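Local coordinates for uncharacterized hypothetical protein (Parabacteroides merdae, PDB 4EI0) that is of unknown function but belongs to the DUF4466 family and is built largely of antiparallel beta-sheets, at residues B[194-199]-B[220-225]; B[206-211]-B[270-275]. All blocks are in the same frame, centred on the assembly; numbering follows the deposited sequence.

Interaction 1: residues B[194-199]-B[220-225]; sequences DIMYAY and GGTELP
The backbone carbonyl oxygen of Glu223 is touched by two consecutive atoms of Met196, a residue present here as selenomethionine. Met196 SE lies 3.4 Å from Glu223 O and Met196 CE approaches the same oxygen equally closely, in van der Waals contact. An extended chain makes this reach possible: all three torsions of Met196 are close to trans (chi1 178°, with CG opposite its own backbone N), and the side chain projects straight from the strand to the loop. There it meets Thr222 tip to tip, with Met196 CE only 3.5 Å from Thr222 CG2, slightly tighter than usual for two carbons. Thr222 uses both branches. While CG2 presses on the selenomethionine, Thr222 OG1 sits 3.4 Å from Ala198 CB, an arrangement set by a chi1 of -67° that places the hydroxyl beside the backbone N. Farther along the loop, Leu224 CD2 lies 3.9 Å from Met196 SE, and the Pro225 ring brushes the same atom more loosely through its CD. The two backbones run in opposite senses but stay too far apart for sheet pairing, with 7.0 Å between the CA atoms of Ala198 and Thr222. The contact is therefore side-chain packing of an irregular loop across a sheet face. Phe228 and Tyr165 also pack against Met196. Strand 195-199 is an inner strand of its antiparallel sheet, flanked by strands 165-167 and 207-210, and segment 220-225 covers it from the long connection between strands 207-210 and 233-238.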
loop_
_atom_site.group_PDB
_atom_site.type_symbol
_atom_site.label_atom_id
_atom_site.label_comp_id
_atom_site.label_asym_id
_atom_site.label_seq_id
_atom_site.Cartn_x
_atom_site.Cartn_y
_atom_site.Cartn_z
ATOM N N ASP B 194 -7.556 51.905 -10.797
ATOM C CA ASP B 194 -6.272 52.225 -10.219
ATOM C C ASP B 194 -5.150 52.297 -11.249
ATOM O O ASP B 194 -4.258 53.153 -11.141
ATOM C CB ASP B 194 -5.996 51.210 -9.073
ATOM C CG ASP B 194 -7.051 51.332 -7.986
ATOM O OD1 ASP B 194 -7.235 52.495 -7.546
ATOM O OD2 ASP B 194 -7.743 50.339 -7.637
ATOM N N ILE B 195 -5.215 51.457 -12.260
ATOM C CA ILE B 195 -4.156 51.383 -13.267
ATOM C C ILE B 195 -4.799 51.170 -14.624
ATOM O O ILE B 195 -5.744 50.377 -14.751
ATOM C CB ILE B 195 -3.165 50.200 -12.973
ATOM C CG1 ILE B 195 -2.302 50.507 -11.738
ATOM C CG2 ILE B 195 -2.235 49.979 -14.148
ATOM C CD1 ILE B 195 -1.423 49.375 -11.249
HETATM N N MSE B 196 -4.296 51.878 -15.627
HETATM C CA MSE B 196 -4.648 51.618 -17.012
HETATM C C MSE B 196 -3.459 50.981 -17.701
HETATM O O MSE B 196 -2.358 51.551 -17.716
HETATM C CB MSE B 196 -5.034 52.888 -17.752
HETATM C CG MSE B 196 -5.362 52.634 -19.241
HETATM SE SE MSE B 196 -5.899 54.241 -20.123
HETATM C CE MSE B 196 -6.495 53.525 -21.884
ATOM N N TYR B 197 -3.690 49.796 -18.249
ATOM C CA TYR B 197 -2.714 49.146 -19.115
ATOM C C TYR B 197 -2.854 49.654 -20.525
ATOM O O TYR B 197 -3.961 49.903 -20.989
ATOM C CB TYR B 197 -2.962 47.661 -19.104
ATOM C CG TYR B 197 -2.303 46.960 -20.225
ATOM C CD1 TYR B 197 -0.964 46.586 -20.123
ATOM C CD2 TYR B 197 -2.987 46.668 -21.388
ATOM C CE1 TYR B 197 -0.318 45.941 -21.150
ATOM C CE2 TYR B 197 -2.341 46.017 -22.447
ATOM C CZ TYR B 197 -1.004 45.656 -22.319
ATOM O OH TYR B 197 -0.351 44.978 -23.307
ATOM N N ALA B 198 -1.728 49.800 -21.208
ATOM C CA ALA B 198 -1.708 50.040 -22.632
ATOM C C ALA B 198 -0.477 49.371 -23.221
ATOM O O ALA B 198 0.556 49.365 -22.586
ATOM C CB ALA B 198 -1.633 51.520 -22.889
ATOM N N TYR B 199 -0.569 48.864 -24.444
ATOM C CA TYR B 199 0.603 48.428 -25.204
ATOM C C TYR B 199 0.920 49.433 -26.270
ATOM O O TYR B 199 0.056 49.803 -27.002
ATOM C CB TYR B 199 0.313 47.121 -25.908
ATOM C CG TYR B 199 1.447 46.642 -26.789
ATOM C CD1 TYR B 199 2.611 46.118 -26.224
ATOM C CD2 TYR B 199 1.345 46.660 -28.173
ATOM C CE1 TYR B 199 3.649 45.647 -27.019
ATOM C CE2 TYR B 199 2.387 46.189 -28.985
ATOM C CZ TYR B 199 3.530 45.687 -28.403
ATOM O OH TYR B 199 4.565 45.242 -29.163
ATOM N N GLY B 220 2.478 57.709 -25.054
ATOM C CA GLY B 220 2.408 57.325 -26.463
ATOM C C GLY B 220 0.993 57.406 -27.020
ATOM O O GLY B 220 0.522 56.457 -27.633
ATOM N N GLY B 221 0.289 58.511 -26.771
ATOM C CA GLY B 221 -1.066 58.681 -27.300
ATOM C C GLY B 221 -2.233 58.098 -26.505
ATOM O O GLY B 221 -3.370 58.452 -26.778
ATOM N N THR B 222 -1.986 57.190 -25.557
ATOM C CA THR B 222 -3.046 56.645 -24.702
ATOM C C THR B 222 -3.645 57.747 -23.857
ATOM O O THR B 222 -2.927 58.640 -23.410
ATOM C CB THR B 222 -2.486 55.560 -23.762
ATOM O OG1 THR B 222 -2.089 54.442 -24.554
ATOM C CG2 THR B 222 -3.515 55.116 -22.686
ATOM N N GLU B 223 -4.958 57.709 -23.664
ATOM C CA GLU B 223 -5.630 58.687 -22.802
ATOM C C GLU B 223 -6.416 57.989 -21.728
ATOM O O GLU B 223 -6.960 56.895 -21.946
ATOM C CB GLU B 223 -6.571 59.553 -23.607
ATOM C CG GLU B 223 -5.901 60.252 -24.774
ATOM C CD GLU B 223 -6.902 60.944 -25.667
ATOM O OE1 GLU B 223 -7.931 60.323 -26.033
ATOM O OE2 GLU B 223 -6.658 62.114 -25.995
ATOM N N LEU B 224 -6.394 58.584 -20.544
ATOM C CA LEU B 224 -7.185 58.103 -19.424
ATOM C C LEU B 224 -8.667 58.439 -19.670
ATOM O O LEU B 224 -8.960 59.497 -20.196
ATOM C CB LEU B 224 -6.731 58.783 -18.127
ATOM C CG LEU B 224 -5.270 58.610 -17.686
ATOM C CD1 LEU B 224 -5.042 59.229 -16.320
ATOM C CD2 LEU B 224 -4.886 57.148 -17.661
ATOM N N PRO B 225 -9.600 57.536 -19.308
ATOM C CA PRO B 225 -11.000 57.939 -19.374
ATOM C C PRO B 225 -11.307 59.000 -18.331
ATOM O O PRO B 225 -10.588 59.119 -17.343
ATOM C CB PRO B 225 -11.766 56.646 -19.100
ATOM C CG PRO B 225 -10.835 55.803 -18.317
ATOM C CD PRO B 225 -9.431 56.214 -18.685
#

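Interaction 2: residues B[206-211]-B[270-275]; sequences SHAFYT and YILGLK
Phe209 and Ile271 form a reciprocal antiparallel pair, each residue giving its N-H to the carbonyl of the other. Phe209 N reaches Ile271 O at 2.9 Å and Ile271 N reaches Phe209 O at 3.0 Å. Each oxygen gains a second, weaker contact from a CA-H: Ile271 O from Ala208 CA at 3.2 Å and Phe209 O from Tyr270 CA. A third bond runs from Leu274 N to His207 O at 3.0 Å. Gly273 N is also close to His207 O, but at a poor angle; Gly273, whose phi is positive (59°), is also backbone-bonded to Leu205. Several polar groups find partners outside the two segments: His207 ND1 with Tyr197 OH, Tyr210 OH with Tyr218 O, Thr211 OG1 with Thr232 N and Asp194 O, and Leu272 O with Lys236 NZ. Among the apolar groups, Leu274 CD1 sits over the centre of the Phe209 ring, 3.5 Å from its centroid and nearly on the ring normal, a CH-pi contact in which the two side chains cross at about a right angle. On the side of Tyr210, the end of Leu272 comes back toward strand 207-210, Leu272 CD2 lying 3.9 Å from both Ala208 CB and Tyr210 OH. Strand 270-274, weakly bonded, ends its five-stranded antiparallel sheet, and Phe209 packs on Met234, Val293 and Ile295 of a second sheet, consistent with two layers packed as in a beta sandwich.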
loop_
_atom_site.group_PDB
_atom_site.type_symbol
_atom_site.label_atom_id
_atom_site.label_comp_id
_atom_site.label_asym_id
_atom_site.label_seq_id
_atom_site.Cartn_x
_atom_site.Cartn_y
_atom_site.Cartn_z
ATOM N N SER B 206 6.380 49.989 -24.936
ATOM C CA SER B 206 5.973 48.577 -24.909
ATOM C C SER B 206 4.696 48.364 -24.015
ATOM O O SER B 206 3.749 49.158 -24.083
ATOM C CB SER B 206 7.181 47.743 -24.470
ATOM O OG SER B 206 6.845 46.413 -24.225
ATOM N N HIS B 207 4.685 47.324 -23.189
ATOM C CA HIS B 207 3.609 47.082 -22.222
ATOM C C HIS B 207 3.739 48.041 -21.052
ATOM O O HIS B 207 4.734 48.038 -20.390
ATOM C CB HIS B 207 3.685 45.655 -21.743
ATOM C CG HIS B 207 3.479 44.614 -22.840
ATOM N ND1 HIS B 207 2.273 44.315 -23.337
ATOM C CD2 HIS B 207 4.376 43.764 -23.472
ATOM C CE1 HIS B 207 2.385 43.344 -24.243
ATOM N NE2 HIS B 207 3.675 42.999 -24.323
ATOM N N ALA B 208 2.736 48.882 -20.795
ATOM C CA ALA B 208 2.842 49.975 -19.840
ATOM C C ALA B 208 1.695 49.972 -18.857
ATOM O O ALA B 208 0.595 49.489 -19.181
ATOM C CB ALA B 208 2.919 51.313 -20.563
ATOM N N PHE B 209 1.954 50.466 -17.646
ATOM C CA PHE B 209 0.912 50.722 -16.642
ATOM C C PHE B 209 0.943 52.213 -16.374
ATOM O O PHE B 209 1.999 52.805 -16.102
ATOM C CB PHE B 209 1.158 50.040 -15.309
ATOM C CG PHE B 209 0.886 48.555 -15.269
ATOM C CD1 PHE B 209 0.165 47.888 -16.250
ATOM C CD2 PHE B 209 1.312 47.825 -14.159
ATOM C CE1 PHE B 209 -0.099 46.519 -16.137
ATOM C CE2 PHE B 209 1.084 46.464 -14.053
ATOM C CZ PHE B 209 0.344 45.807 -15.037
ATOM N N TYR B 210 -0.221 52.844 -16.468
ATOM C CA TYR B 210 -0.355 54.268 -16.233
ATOM C C TYR B 210 -1.383 54.521 -15.157
ATOM O O TYR B 210 -2.210 53.684 -14.869
ATOM C CB TYR B 210 -0.817 54.966 -17.488
ATOM C CG TYR B 210 0.063 54.748 -18.655
ATOM C CD1 TYR B 210 1.368 55.223 -18.646
ATOM C CD2 TYR B 210 -0.393 54.100 -19.800
ATOM C CE1 TYR B 210 2.183 55.078 -19.741
ATOM C CE2 TYR B 210 0.430 53.957 -20.921
ATOM C CZ TYR B 210 1.715 54.457 -20.880
ATOM O OH TYR B 210 2.580 54.323 -21.966
ATOM N N THR B 211 -1.341 55.712 -14.601
ATOM C CA THR B 211 -2.204 56.119 -13.512
ATOM C C THR B 211 -2.561 57.611 -13.715
ATOM O O THR B 211 -2.120 58.206 -14.688
ATOM C CB THR B 211 -1.494 55.875 -12.172
ATOM O OG1 THR B 211 -2.486 55.759 -11.146
ATOM C CG2 THR B 211 -0.516 57.015 -11.846
ATOM N N TYR B 270 4.232 55.763 -13.300
ATOM C CA TYR B 270 4.070 55.011 -14.551
ATOM C C TYR B 270 5.129 53.934 -14.588
ATOM O O TYR B 270 6.172 54.078 -13.959
ATOM C CB TYR B 270 4.199 55.899 -15.798
ATOM C CG TYR B 270 5.627 56.395 -16.049
ATOM C CD1 TYR B 270 6.148 57.457 -15.324
ATOM C CD2 TYR B 270 6.462 55.759 -16.954
ATOM C CE1 TYR B 270 7.453 57.888 -15.513
ATOM C CE2 TYR B 270 7.765 56.185 -17.152
ATOM C CZ TYR B 270 8.251 57.249 -16.422
ATOM O OH TYR B 270 9.529 57.700 -16.591
ATOM N N ILE B 271 4.859 52.846 -15.307
ATOM C CA ILE B 271 5.832 51.774 -15.563
ATOM C C ILE B 271 5.818 51.435 -17.058
ATOM O O ILE B 271 4.761 51.233 -17.641
ATOM C CB ILE B 271 5.508 50.508 -14.781
ATOM C CG1 ILE B 271 5.690 50.759 -13.265
ATOM C CG2 ILE B 271 6.389 49.355 -15.270
ATOM C CD1 ILE B 271 5.240 49.563 -12.446
ATOM N N LEU B 272 6.991 51.374 -17.661
ATOM C CA LEU B 272 7.156 51.019 -19.080
ATOM C C LEU B 272 7.885 49.675 -19.182
ATOM O O LEU B 272 8.468 49.207 -18.211
ATOM C CB LEU B 272 7.954 52.106 -19.835
ATOM C CG LEU B 272 7.447 53.570 -19.718
ATOM C CD1 LEU B 272 8.306 54.589 -20.418
ATOM C CD2 LEU B 272 6.016 53.713 -20.225
ATOM N N GLY B 273 7.846 49.054 -20.356
ATOM C CA GLY B 273 8.586 47.830 -20.600
ATOM C C GLY B 273 8.284 46.635 -19.729
ATOM O O GLY B 273 9.186 45.887 -19.371
ATOM N N LEU B 274 7.020 46.429 -19.386
ATOM C CA LEU B 274 6.657 45.206 -18.746
ATOM C C LEU B 274 6.839 44.012 -19.689
ATOM O O LEU B 274 6.701 44.147 -20.885
ATOM C CB LEU B 274 5.221 45.287 -18.261
ATOM C CG LEU B 274 5.041 46.207 -17.075
ATOM C CD1 LEU B 274 3.549 46.543 -16.967
ATOM C CD2 LEU B 274 5.594 45.605 -15.803
ATOM N N LYS B 275 7.116 42.840 -19.129
ATOM C CA LYS B 275 7.240 41.620 -19.889
ATOM C C LYS B 275 7.088 40.480 -18.954
ATOM O O LYS B 275 6.923 40.679 -17.764
ATOM C CB LYS B 275 8.605 41.567 -20.571
ATOM C CG LYS B 275 9.811 41.789 -19.656
ATOM C CD LYS B 275 11.130 41.725 -20.412
ATOM C CE LYS B 275 12.111 42.764 -19.891
ATOM N NZ LYS B 275 13.321 42.734 -20.726
#

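Interactions 1 and 2 lie side by side, their centres about 9 Å apart, and share one sheet in which strands 195-199 and 207-210 are neighbours. A backbone hydrogen bond from Tyr210 N to Met196 O (2.8 Å) joins them. Between side chains, the hydrogen bond of Tyr197 OH with His207 ND1 spans 2.7 Å, and Tyr199 CD1 packs 3.4 Å from His207 CE1. Met196 and Ala198 carry the loop 220-225 on one face; Ile195 and Tyr197 turn the other way and pack with Phe209. The segments alternate along the chain, strand 207-210 preceding the loop that returns over strand 195-199. The function being unknown, neither contact can be tied to a site.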